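Local structure of terminal oxygenase component of carbazole 1,9a-dioxygenase (Nocardioides aromaticivorans, 3GCF) at residues G47-V52 / L60-K65; G66-I71 / V132-G137; S196-G201 / E323-D328; S200-A205 / E258-A263. The protein probably dihydroxylates carbazole at its angular position, passing electrons received from a ferredoxin through a Rieske [2Fe-2S] cluster to a mononuclear iron that activates dioxygen. One frame throughout, in Å; residues are numbered along the deposited sequence.

Interaction 1: residues G47-V52 / L60-K65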
loop_
_atom_site.group_PDB
_atom_site.type_symbol
_atom_site.label_atom_id
_atom_site.label_comp_id
_atom_site.label_asym_id
_atom_site.label_seq_id
_atom_site.Cartn_x
_atom_site.Cartn_y
_atom_site.Cartn_z
ATOM N N GLY A 47 27.595 -14.016 18.693
ATOM C CA GLY A 47 26.485 -13.405 19.404
ATOM C C GLY A 47 25.657 -12.393 18.625
ATOM O O GLY A 47 24.688 -11.838 19.146
ATOM N N GLU A 48 26.027 -12.148 17.374
ATOM C CA GLU A 48 25.302 -11.192 16.549
ATOM C C GLU A 48 24.129 -11.870 15.836
ATOM O O GLU A 48 24.135 -13.081 15.627
ATOM C CB GLU A 48 26.273 -10.557 15.544
ATOM C CG GLU A 48 25.622 -9.741 14.435
ATOM C CD GLU A 48 26.620 -8.866 13.689
ATOM O OE1 GLU A 48 27.811 -9.246 13.610
ATOM O OE2 GLU A 48 26.207 -7.804 13.173
ATOM N N PHE A 49 23.117 -11.086 15.477
ATOM C CA PHE A 49 21.938 -11.619 14.796
ATOM C C PHE A 49 21.709 -10.990 13.425
ATOM O O PHE A 49 21.967 -9.804 13.219
ATOM C CB PHE A 49 20.688 -11.385 15.643
ATOM C CG PHE A 49 20.636 -12.206 16.893
ATOM C CD1 PHE A 49 20.193 -13.519 16.855
ATOM C CD2 PHE A 49 21.023 -11.663 18.112
ATOM C CE1 PHE A 49 20.133 -14.285 18.016
ATOM C CE2 PHE A 49 20.968 -12.417 19.279
ATOM C CZ PHE A 49 20.521 -13.731 19.233
ATOM N N VAL A 50 21.222 -11.799 12.492
ATOM C CA VAL A 50 20.908 -11.323 11.150
ATOM C C VAL A 50 19.628 -12.017 10.730
ATOM O O VAL A 50 19.559 -13.247 10.706
ATOM C CB VAL A 50 22.009 -11.655 10.128
ATOM C CG1 VAL A 50 21.548 -11.240 8.734
ATOM C CG2 VAL A 50 23.300 -10.925 10.494
ATOM N N ALA A 51 18.607 -11.230 10.415
ATOM C CA ALA A 51 17.334 -11.797 10.010
ATOM C C ALA A 51 17.221 -11.831 8.491
ATOM O O ALA A 51 17.530 -10.851 7.816
ATOM C CB ALA A 51 16.183 -10.980 10.606
ATOM N N VAL A 52 16.787 -12.966 7.957
ATOM C CA VAL A 52 16.621 -13.106 6.521
ATOM C C VAL A 52 15.292 -13.791 6.218
ATOM O O VAL A 52 14.711 -14.455 7.078
ATOM C CB VAL A 52 17.769 -13.944 5.876
ATOM C CG1 VAL A 52 19.121 -13.319 6.192
ATOM C CG2 VAL A 52 17.709 -15.385 6.365
ATOM N N LEU A 60 16.217 -16.688 11.298
ATOM C CA LEU A 60 17.082 -15.893 12.153
ATOM C C LEU A 60 18.456 -16.549 12.183
ATOM O O LEU A 60 18.580 -17.735 12.502
ATOM C CB LEU A 60 16.516 -15.826 13.575
ATOM C CG LEU A 60 17.322 -15.001 14.581
ATOM C CD1 LEU A 60 17.215 -13.525 14.226
ATOM C CD2 LEU A 60 16.797 -15.245 15.996
ATOM N N LEU A 61 19.488 -15.782 11.846
ATOM C CA LEU A 61 20.843 -16.310 11.859
ATOM C C LEU A 61 21.643 -15.708 13.000
ATOM O O LEU A 61 21.442 -14.554 13.364
ATOM C CB LEU A 61 21.566 -15.983 10.546
ATOM C CG LEU A 61 20.943 -16.389 9.207
ATOM C CD1 LEU A 61 21.797 -15.828 8.080
ATOM C CD2 LEU A 61 20.845 -17.903 9.106
ATOM N N THR A 62 22.553 -16.493 13.561
ATOM C CA THR A 62 23.421 -16.009 14.623
ATOM C C THR A 62 24.656 -16.896 14.659
ATOM O O THR A 62 24.687 -17.951 14.019
ATOM C CB THR A 62 22.727 -16.058 16.002
ATOM O OG1 THR A 62 23.576 -15.446 16.977
ATOM C CG2 THR A 62 22.452 -17.497 16.423
ATOM N N ARG A 63 25.691 -16.455 15.367
ATOM C CA ARG A 63 26.895 -17.265 15.505
ATOM C C ARG A 63 26.989 -17.637 16.986
ATOM O O ARG A 63 27.074 -16.763 17.855
ATOM C CB ARG A 63 28.144 -16.496 15.072
ATOM C CG ARG A 63 29.420 -17.346 15.070
ATOM C CD ARG A 63 30.656 -16.521 14.717
ATOM N NE ARG A 63 30.592 -15.965 13.364
ATOM C CZ ARG A 63 30.748 -16.674 12.245
ATOM N NH1 ARG A 63 30.987 -17.978 12.308
ATOM N NH2 ARG A 63 30.647 -16.080 11.061
ATOM N N ALA A 64 26.945 -18.935 17.263
ATOM C CA ALA A 64 27.016 -19.444 18.629
ATOM C C ALA A 64 28.226 -20.366 18.771
ATOM O O ALA A 64 28.319 -21.401 18.101
ATOM C CB ALA A 64 25.737 -20.198 18.965
ATOM N N LYS A 65 29.150 -19.983 19.646
ATOM C CA LYS A 65 30.366 -20.757 19.867
ATOM C C LYS A 65 31.118 -20.924 18.550
ATOM O O LYS A 65 31.632 -22.003 18.251
ATOM C CB LYS A 65 30.033 -22.132 20.447
ATOM C CG LYS A 65 29.399 -22.091 21.830
ATOM C CD LYS A 65 28.939 -23.476 22.251
ATOM C CE LYS A 65 28.328 -23.462 23.642
ATOM N NZ LYS A 65 27.798 -24.805 24.027
#
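Strands 49-52 and 60-64 run antiparallel, their axes 4.7 Å apart at closest approach and their directions 156° apart. Val50 and Leu61 form the hydrogen-bonded pair: Val50 N gives to Leu61 O at 2.9 Å, and Leu61 N returns a bond to Val50 O. Ala51 and Leu60 make the non-hydrogen-bonded pair beside it. Gly47 N reaches Arg63 O at 2.9 Å in a nearly straight bond in the carbonyl plane. Between these bonds a side chain steps in: Thr62 OG1 donates to Glu48 O at 2.8 Å, from above the carbonyl plane. This is the beta hairpin of strands 49-54 and 57-64 in the Rieske domain, with 49-54 at the edge of the sheet and 67-72 on the far flank of 57-64. On the face bearing Phe49, Leu60 and Thr62, the phenyl ring lies alongside Thr62, whose OG1 sits over the rim of one ring face. Phe49 CG stands anti to its carbonyl carbon (chi1 -69°), which brings CD1 to 3.7 Å from Thr62 CB and 3.9 Å from Leu60 CD2. On the other face Val50 CB and Leu61 CB are 4.4 Å apart, and Leu61 CD1 meets Val52 CG1 at 4.1 Å.

Interaction 2: residues G66-I71 / V132-G137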
loop_
_atom_site.group_PDB
_atom_site.type_symbol
_atom_site.label_atom_id
_atom_site.label_comp_id
_atom_site.label_asym_id
_atom_site.label_seq_id
_atom_site.Cartn_x
_atom_site.Cartn_y
_atom_site.Cartn_z
ATOM N N GLY A 66 31.165 -19.853 17.762
ATOM C CA GLY A 66 31.875 -19.891 16.495
ATOM C C GLY A 66 31.118 -20.453 15.304
ATOM O O GLY A 66 31.569 -20.315 14.169
ATOM N N GLU A 67 29.969 -21.074 15.543
ATOM C CA GLU A 67 29.198 -21.653 14.451
ATOM C C GLU A 67 27.921 -20.899 14.127
ATOM O O GLU A 67 27.173 -20.510 15.025
ATOM C CB GLU A 67 28.850 -23.100 14.774
ATOM C CG GLU A 67 30.044 -24.024 14.775
ATOM C CD GLU A 67 29.716 -25.364 15.386
ATOM O OE1 GLU A 67 28.617 -25.889 15.100
ATOM O OE2 GLU A 67 30.557 -25.893 16.147
ATOM N N VAL A 68 27.680 -20.702 12.835
ATOM C CA VAL A 68 26.485 -20.009 12.380
ATOM C C VAL A 68 25.304 -20.962 12.507
ATOM O O VAL A 68 25.358 -22.103 12.042
ATOM C CB VAL A 68 26.627 -19.551 10.905
ATOM C CG1 VAL A 68 25.335 -18.895 10.429
ATOM C CG2 VAL A 68 27.789 -18.579 10.773
ATOM N N LYS A 69 24.243 -20.497 13.151
ATOM C CA LYS A 69 23.053 -21.311 13.344
ATOM C C LYS A 69 21.865 -20.636 12.674
ATOM O O LYS A 69 21.807 -19.411 12.590
ATOM C CB LYS A 69 22.759 -21.475 14.842
ATOM C CG LYS A 69 23.960 -21.871 15.705
ATOM C CD LYS A 69 24.571 -23.203 15.284
ATOM C CE LYS A 69 23.563 -24.337 15.380
ATOM N NZ LYS A 69 24.152 -25.641 14.952
ATOM N N ALA A 70 20.920 -21.438 12.196
ATOM C CA ALA A 70 19.724 -20.908 11.561
ATOM C C ALA A 70 18.487 -21.507 12.222
ATOM O O ALA A 70 18.327 -22.731 12.277
ATOM C CB ALA A 70 19.725 -21.224 10.067
ATOM N N ILE A 71 17.614 -20.638 12.721
ATOM C CA ILE A 71 16.391 -21.079 13.375
ATOM C C ILE A 71 15.217 -20.248 12.858
ATOM O O ILE A 71 15.399 -19.119 12.411
ATOM C CB ILE A 71 16.514 -20.938 14.922
ATOM C CG1 ILE A 71 15.269 -21.505 15.605
ATOM C CG2 ILE A 71 16.707 -19.470 15.312
ATOM C CD1 ILE A 71 15.492 -21.858 17.073
ATOM N N VAL A 132 22.887 -25.643 8.069
ATOM C CA VAL A 132 23.671 -24.512 7.597
ATOM C C VAL A 132 25.062 -24.967 7.168
ATOM O O VAL A 132 25.631 -25.878 7.756
ATOM C CB VAL A 132 23.850 -23.456 8.716
ATOM C CG1 VAL A 132 24.855 -22.389 8.282
ATOM C CG2 VAL A 132 22.515 -22.822 9.054
ATOM N N GLN A 133 25.596 -24.353 6.124
ATOM C CA GLN A 133 26.951 -24.668 5.703
ATOM C C GLN A 133 27.584 -23.412 5.142
ATOM O O GLN A 133 27.044 -22.777 4.237
ATOM C CB GLN A 133 27.001 -25.780 4.654
ATOM C CG GLN A 133 28.420 -26.332 4.493
ATOM C CD GLN A 133 28.511 -27.524 3.562
ATOM O OE1 GLN A 133 27.660 -28.416 3.589
ATOM N NE2 GLN A 133 29.560 -27.557 2.743
ATOM N N VAL A 134 28.721 -23.044 5.708
ATOM C CA VAL A 134 29.439 -21.866 5.265
ATOM C C VAL A 134 30.531 -22.299 4.294
ATOM O O VAL A 134 31.323 -23.190 4.593
ATOM C CB VAL A 134 30.057 -21.126 6.467
ATOM C CG1 VAL A 134 30.855 -19.925 5.995
ATOM C CG2 VAL A 134 28.951 -20.672 7.411
ATOM N N ALA A 135 30.556 -21.684 3.119
ATOM C CA ALA A 135 31.560 -22.019 2.121
ATOM C C ALA A 135 31.931 -20.784 1.319
ATOM O O ALA A 135 31.059 -20.046 0.860
ATOM C CB ALA A 135 31.045 -23.117 1.196
ATOM N N GLN A 136 33.233 -20.565 1.166
ATOM C CA GLN A 136 33.748 -19.431 0.419
ATOM C C GLN A 136 33.189 -18.123 0.962
ATOM O O GLN A 136 32.849 -17.220 0.199
ATOM C CB GLN A 136 33.397 -19.583 -1.064
ATOM C CG GLN A 136 33.872 -20.898 -1.665
ATOM C CD GLN A 136 35.386 -20.981 -1.786
ATOM O OE1 GLN A 136 36.118 -20.639 -0.860
ATOM N NE2 GLN A 136 35.860 -21.453 -2.932
ATOM N N GLY A 137 33.092 -18.033 2.286
ATOM C CA GLY A 137 32.591 -16.828 2.918
ATOM C C GLY A 137 31.095 -16.615 2.786
ATOM O O GLY A 137 30.578 -15.559 3.166
#
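Val132 spreads its two methyls over Val68 and Ala70, alternate residues of strand 67-71 that point toward it. CG2 presses on Ala70 CB at 3.4 Å, tighter than an ordinary methyl contact, while CG1 lies 3.8 Å from Val68 O and 4.1 Å from Val68 CG1. The split follows from the torsion: with CG1 opposite the backbone N (chi1 171°), CG2 is left opposite the carbonyl carbon. Val68 is divided in the same way, its CG1 meeting Val132 and its CG2 meeting Val134 CG2 at 4.1 Å. It crosses both valines at about a right angle, so methyls meet without the side chains running alongside each other. No hydrogen bond joins the two segments; their strand axes stay 7.3 Å apart at closest approach and diverge, with directions 140° apart. The backbone pairing lies just before Val132, where Ala70 bonds to Tyr130. Val139 of strand 138-143 touches Val68, Val132 and Val134 alike, and Leu61 packs against Ala70 from the adjoining strand 57-64. The arrangement is that of two neighbouring antiparallel strands splaying apart beyond their paired part, with small aliphatic side chains packed between them, within the antiparallel sheet of the Rieske domain.

Interaction 3: residues S196-G201 / E323-D328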
loop_
_atom_site.group_PDB
_atom_site.type_symbol
_atom_site.label_atom_id
_atom_site.label_comp_id
_atom_site.label_asym_id
_atom_site.label_seq_id
_atom_site.Cartn_x
_atom_site.Cartn_y
_atom_site.Cartn_z
ATOM N N SER A 196 27.392 1.854 -19.486
ATOM C CA SER A 196 27.901 1.747 -18.124
ATOM C C SER A 196 29.337 2.252 -18.114
ATOM O O SER A 196 30.119 1.926 -19.012
ATOM C CB SER A 196 27.890 0.293 -17.650
ATOM O OG SER A 196 28.678 0.132 -16.479
ATOM N N PRO A 197 29.703 3.066 -17.109
ATOM C CA PRO A 197 31.073 3.588 -17.029
ATOM C C PRO A 197 32.118 2.476 -16.887
ATOM O O PRO A 197 33.314 2.709 -17.075
ATOM C CB PRO A 197 31.027 4.521 -15.810
ATOM C CG PRO A 197 29.905 3.956 -14.976
ATOM C CD PRO A 197 28.868 3.607 -16.021
ATOM N N TRP A 198 31.668 1.266 -16.563
ATOM C CA TRP A 198 32.586 0.142 -16.422
ATOM C C TRP A 198 33.108 -0.323 -17.785
ATOM O O TRP A 198 34.206 -0.873 -17.879
ATOM C CB TRP A 198 31.903 -1.026 -15.700
ATOM C CG TRP A 198 32.830 -2.187 -15.432
ATOM C CD1 TRP A 198 32.722 -3.457 -15.931
ATOM C CD2 TRP A 198 34.012 -2.177 -14.616
ATOM N NE1 TRP A 198 33.758 -4.233 -15.478
ATOM C CE2 TRP A 198 34.566 -3.476 -14.669
ATOM C CE3 TRP A 198 34.659 -1.194 -13.846
ATOM C CZ2 TRP A 198 35.738 -3.824 -13.980
ATOM C CZ3 TRP A 198 35.830 -1.538 -13.158
ATOM C CH2 TRP A 198 36.354 -2.843 -13.233
ATOM N N VAL A 199 32.331 -0.102 -18.843
ATOM C CA VAL A 199 32.761 -0.517 -20.174
ATOM C C VAL A 199 34.078 0.161 -20.538
ATOM O O VAL A 199 35.066 -0.513 -20.835
ATOM C CB VAL A 199 31.681 -0.212 -21.245
ATOM C CG1 VAL A 199 32.251 -0.416 -22.643
ATOM C CG2 VAL A 199 30.492 -1.146 -21.046
ATOM N N SER A 200 34.112 1.486 -20.515
ATOM C CA SER A 200 35.362 2.168 -20.819
ATOM C C SER A 200 36.232 2.098 -19.561
ATOM O O SER A 200 37.459 2.036 -19.637
ATOM C CB SER A 200 35.110 3.624 -21.232
ATOM O OG SER A 200 34.496 4.360 -20.190
ATOM N N GLY A 201 35.582 2.066 -18.401
ATOM C CA GLY A 201 36.313 1.995 -17.149
ATOM C C GLY A 201 37.324 0.861 -17.090
ATOM O O GLY A 201 38.429 1.034 -16.570
ATOM N N GLU A 323 38.258 -1.030 -3.223
ATOM C CA GLU A 323 38.611 0.166 -3.972
ATOM C C GLU A 323 38.118 0.206 -5.410
ATOM O O GLU A 323 38.044 1.286 -6.001
ATOM C CB GLU A 323 40.139 0.335 -3.995
ATOM C CG GLU A 323 40.803 0.319 -2.627
ATOM C CD GLU A 323 42.301 0.535 -2.706
ATOM O OE1 GLU A 323 42.882 0.339 -3.795
ATOM O OE2 GLU A 323 42.904 0.894 -1.677
ATOM N N ARG A 324 37.778 -0.948 -5.980
ATOM C CA ARG A 324 37.376 -0.969 -7.379
ATOM C C ARG A 324 36.229 -1.883 -7.825
ATOM O O ARG A 324 35.172 -1.408 -8.245
ATOM C CB ARG A 324 38.617 -1.280 -8.233
ATOM C CG ARG A 324 38.413 -1.070 -9.721
ATOM C CD ARG A 324 39.630 -1.466 -10.542
ATOM N NE ARG A 324 39.425 -1.136 -11.951
ATOM C CZ ARG A 324 40.058 -1.721 -12.963
ATOM N NH1 ARG A 324 40.949 -2.679 -12.734
ATOM N NH2 ARG A 324 39.795 -1.348 -14.210
ATOM N N TRP A 325 36.450 -3.192 -7.762
ATOM C CA TRP A 325 35.458 -4.160 -8.221
ATOM C C TRP A 325 34.023 -3.944 -7.724
ATOM O O TRP A 325 33.079 -3.913 -8.517
ATOM C CB TRP A 325 35.896 -5.581 -7.852
ATOM C CG TRP A 325 37.294 -5.980 -8.295
ATOM C CD1 TRP A 325 38.232 -6.616 -7.534
ATOM C CD2 TRP A 325 37.885 -5.806 -9.593
ATOM N NE1 TRP A 325 39.369 -6.848 -8.270
ATOM C CE2 TRP A 325 39.186 -6.363 -9.538
ATOM C CE3 TRP A 325 37.446 -5.238 -10.795
ATOM C CZ2 TRP A 325 40.053 -6.365 -10.640
ATOM C CZ3 TRP A 325 38.308 -5.241 -11.893
ATOM C CH2 TRP A 325 39.598 -5.801 -11.806
ATOM N N ARG A 326 33.853 -3.790 -6.418
ATOM C CA ARG A 326 32.519 -3.631 -5.860
ATOM C C ARG A 326 31.701 -2.469 -6.400
ATOM O O ARG A 326 30.611 -2.667 -6.939
ATOM C CB ARG A 326 32.576 -3.520 -4.334
ATOM C CG ARG A 326 31.196 -3.591 -3.674
ATOM C CD ARG A 326 31.267 -3.194 -2.210
ATOM N NE ARG A 326 31.738 -1.823 -2.076
ATOM C CZ ARG A 326 32.569 -1.406 -1.129
ATOM N NH1 ARG A 326 33.022 -2.258 -0.221
ATOM N NH2 ARG A 326 32.964 -0.140 -1.105
ATOM N N ASP A 327 32.214 -1.255 -6.256
ATOM C CA ASP A 327 31.463 -0.100 -6.711
ATOM C C ASP A 327 31.530 0.180 -8.204
ATOM O O ASP A 327 30.534 0.602 -8.791
ATOM C CB ASP A 327 31.876 1.135 -5.900
ATOM C CG ASP A 327 31.652 0.938 -4.408
ATOM O OD1 ASP A 327 30.797 0.096 -4.048
ATOM O OD2 ASP A 327 32.315 1.615 -3.595
ATOM N N ASP A 328 32.681 -0.067 -8.826
ATOM C CA ASP A 328 32.823 0.182 -10.261
ATOM C C ASP A 328 32.102 -0.854 -11.116
ATOM O O ASP A 328 31.626 -0.539 -12.206
ATOM C CB ASP A 328 34.299 0.219 -10.674
ATOM C CG ASP A 328 35.027 1.451 -10.161
ATOM O OD1 ASP A 328 34.358 2.380 -9.656
ATOM O OD2 ASP A 328 36.276 1.492 -10.275
HETATM O O HOH W 1 38.411 0.826 -13.347
#
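Trp198 sets the far rim of its indole against that of Trp325, CH2 to CZ3 at 3.4 Å. The six-membered rings are 5.8 Å apart between centroids with planes at 78°, yet neither lies over the face of the other, so the pair meets rim to rim. Trp198 CG is anti to the backbone N (chi1 -176°), which sends the ring across to the 323-328 part of helix 311-331. Aliphatic and backbone packing follows, with Trp198 CZ3 lying 3.4 Å from Asp328 CB and Trp198 CB 3.5 Å from Asp328 O. Among the charged groups, Arg324 extends from CG to NE across Trp198 at about a right angle. CH2 of Trp198 then sits over the rim of one guanidinium face, 3.7 Å from NE, the two planes being 58° apart. The polar link is by water: one molecule accepts from Arg324 NE at 2.6 Å and donates to Gly201 O at 3.2 Å. At the start of helix 197-201, Ser196 OG accepts from Trp198 N, an N-cap bond that fixes the turn carrying the indole; Trp198 NE1 is hydrogen-bonded to Pro280 O and Trp325 NE1 to Glu320 OE2. An alanine in place of Trp198 would probably open a gap between the two helices and leave Pro280 O without its indole donor. The contact packs the short helix that follows the iron ligand His193 against the long helix 311-331 in the catalytic domain, Trp198 lying about 8 Å from His193, side chain to side chain.

Interaction 4: residues S200-A205 / E258-A263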
loop_
_atom_site.group_PDB
_atom_site.type_symbol
_atom_site.label_atom_id
_atom_site.label_comp_id
_atom_site.label_asym_id
_atom_site.label_seq_id
_atom_site.Cartn_x
_atom_site.Cartn_y
_atom_site.Cartn_z
ATOM N N SER A 200 34.112 1.486 -20.515
ATOM C CA SER A 200 35.362 2.168 -20.819
ATOM C C SER A 200 36.232 2.098 -19.561
ATOM O O SER A 200 37.459 2.036 -19.637
ATOM C CB SER A 200 35.110 3.624 -21.232
ATOM O OG SER A 200 34.496 4.360 -20.190
ATOM N N GLY A 201 35.582 2.066 -18.401
ATOM C CA GLY A 201 36.313 1.995 -17.149
ATOM C C GLY A 201 37.324 0.861 -17.090
ATOM O O GLY A 201 38.429 1.034 -16.570
ATOM N N ASN A 202 36.959 -0.304 -17.619
ATOM C CA ASN A 202 37.867 -1.441 -17.604
ATOM C C ASN A 202 38.315 -1.832 -19.017
ATOM O O ASN A 202 38.701 -2.972 -19.259
ATOM C CB ASN A 202 37.213 -2.632 -16.886
ATOM C CG ASN A 202 38.225 -3.694 -16.471
ATOM O OD1 ASN A 202 39.361 -3.375 -16.127
ATOM N ND2 ASN A 202 37.809 -4.955 -16.481
ATOM N N ARG A 203 38.260 -0.872 -19.938
ATOM C CA ARG A 203 38.683 -1.070 -21.328
ATOM C C ARG A 203 38.123 -2.332 -21.952
ATOM O O ARG A 203 38.840 -3.070 -22.623
ATOM C CB ARG A 203 40.214 -1.117 -21.411
ATOM C CG ARG A 203 40.902 0.173 -21.014
ATOM C CD ARG A 203 42.420 0.076 -21.179
ATOM N NE ARG A 203 43.058 -0.765 -20.163
ATOM C CZ ARG A 203 43.665 -1.927 -20.406
ATOM N NH1 ARG A 203 43.727 -2.412 -21.643
ATOM N NH2 ARG A 203 44.220 -2.602 -19.407
ATOM N N LEU A 204 36.838 -2.575 -21.744
ATOM C CA LEU A 204 36.205 -3.771 -22.270
ATOM C C LEU A 204 35.784 -3.684 -23.729
ATOM O O LEU A 204 35.312 -2.645 -24.192
ATOM C CB LEU A 204 34.957 -4.115 -21.453
ATOM C CG LEU A 204 35.030 -4.276 -19.936
ATOM C CD1 LEU A 204 33.647 -4.712 -19.430
ATOM C CD2 LEU A 204 36.085 -5.315 -19.565
ATOM N N ALA A 205 35.980 -4.782 -24.452
ATOM C CA ALA A 205 35.523 -4.872 -25.832
ATOM C C ALA A 205 34.185 -5.509 -25.493
ATOM O O ALA A 205 34.107 -6.715 -25.264
ATOM C CB ALA A 205 36.390 -5.841 -26.634
ATOM N N GLU A 258 44.141 -1.995 -27.127
ATOM C CA GLU A 258 44.302 -2.896 -25.989
ATOM C C GLU A 258 43.084 -2.934 -25.058
ATOM O O GLU A 258 43.089 -2.318 -23.992
ATOM C CB GLU A 258 45.556 -2.527 -25.192
ATOM C CG GLU A 258 46.729 -2.084 -26.051
ATOM C CD GLU A 258 47.679 -3.221 -26.371
ATOM O OE1 GLU A 258 47.273 -4.149 -27.102
ATOM O OE2 GLU A 258 48.832 -3.188 -25.892
ATOM N N GLU A 259 42.066 -3.693 -25.452
ATOM C CA GLU A 259 40.873 -3.871 -24.629
ATOM C C GLU A 259 40.811 -5.280 -24.036
ATOM O O GLU A 259 41.427 -6.210 -24.556
ATOM C CB GLU A 259 39.612 -3.586 -25.444
ATOM C CG GLU A 259 39.579 -2.204 -26.076
ATOM C CD GLU A 259 38.249 -1.894 -26.733
ATOM O OE1 GLU A 259 37.824 -2.670 -27.614
ATOM O OE2 GLU A 259 37.627 -0.875 -26.368
ATOM N N LYS A 260 40.061 -5.426 -22.947
ATOM C CA LYS A 260 39.908 -6.706 -22.278
ATOM C C LYS A 260 38.715 -7.494 -22.790
ATOM O O LYS A 260 37.691 -6.926 -23.172
ATOM C CB LYS A 260 39.777 -6.486 -20.769
ATOM C CG LYS A 260 40.948 -5.727 -20.161
ATOM C CD LYS A 260 40.776 -5.549 -18.657
ATOM C CE LYS A 260 41.870 -4.675 -18.074
ATOM N NZ LYS A 260 41.769 -4.623 -16.601
ATOM N N LYS A 261 38.859 -8.812 -22.791
ATOM C CA LYS A 261 37.809 -9.700 -23.247
ATOM C C LYS A 261 37.200 -10.407 -22.041
ATOM O O LYS A 261 37.914 -10.980 -21.221
ATOM C CB LYS A 261 38.385 -10.733 -24.220
ATOM C CG LYS A 261 37.356 -11.677 -24.840
ATOM C CD LYS A 261 36.512 -11.004 -25.933
ATOM C CE LYS A 261 35.500 -10.010 -25.366
ATOM N NZ LYS A 261 34.792 -9.262 -26.449
ATOM N N VAL A 262 35.878 -10.363 -21.932
ATOM C CA VAL A 262 35.203 -11.008 -20.821
ATOM C C VAL A 262 34.020 -11.815 -21.328
ATOM O O VAL A 262 33.757 -11.851 -22.523
ATOM C CB VAL A 262 34.720 -9.967 -19.778
ATOM C CG1 VAL A 262 35.925 -9.203 -19.214
ATOM C CG2 VAL A 262 33.715 -9.005 -20.415
ATOM N N ALA A 263 33.322 -12.482 -20.416
ATOM C CA ALA A 263 32.166 -13.285 -20.784
ATOM C C ALA A 263 32.444 -14.249 -21.952
ATOM O O ALA A 263 31.817 -14.163 -23.008
ATOM C CB ALA A 263 30.983 -12.364 -21.124
#
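Lys260 meets the 200-205 segment through both backbone and side chain. Its N gives to Arg203 O at 2.7 Å, and its O takes Ala205 N at 3.0 Å in a bond of 170° at the hydrogen, making a single bridge around Leu204. The side chain, extended beyond CG, passes alongside Asn202 O, CD at 3.4 Å, and ends with NZ on Asn202 OD1 at 2.8 Å. Lys261 NZ, on a chain bent at chi2 and chi3, reaches Ala205 O at 2.9 Å, and Leu204 CD2 touches Val262 CG1 at 3.9 Å. Arg203 NH1 approaches Glu258 O at the guanidinium edge, but 2.4 Å is too short to trust; NH2 stands 4.2 Å from Lys260 NZ. In the second shell, Asp281 OD1 accepts from both Lys260 NZ and Asn202 ND2; its charge probably offsets that crowding of positive groups. A methionine in place of Lys260 would probably leave Asp281 without its salt-bridge partner and Asn202 OD1 without its ammonium donor. A Schellman motif (Leu204 N to Val199 O, Arg203 N to Ser200 O), with Arg203 at positive phi as C-prime, ends helix 197-201 and turns the chain toward the loop between strands 248-252 and 265-269.

In the fold
Interactions 1 and 2 belong to one antiparallel sheet of the Rieske domain, whose strands 57-64 and 67-72 are neighbours: Thr62 O to Lys69 N and Leu60 N to Ile71 O link them. Interactions 3 and 4 share Ser200 and Gly201 of helix 197-201 in the catalytic domain, with Trp198 CD1 packing on Leu204 CD1. Buried residues such as Leu61, Val68 and Trp198 carry interactions 1 to 3; interaction 4 has as many exposed as buried touching residues and lies nearest the surface. Interaction 1 combines strand pairing with side-chain packing, whereas interaction 2 is purely apolar. Interaction 3 relies on buried indoles with a water link, and interaction 4 on backbone and lysine hydrogen bonds.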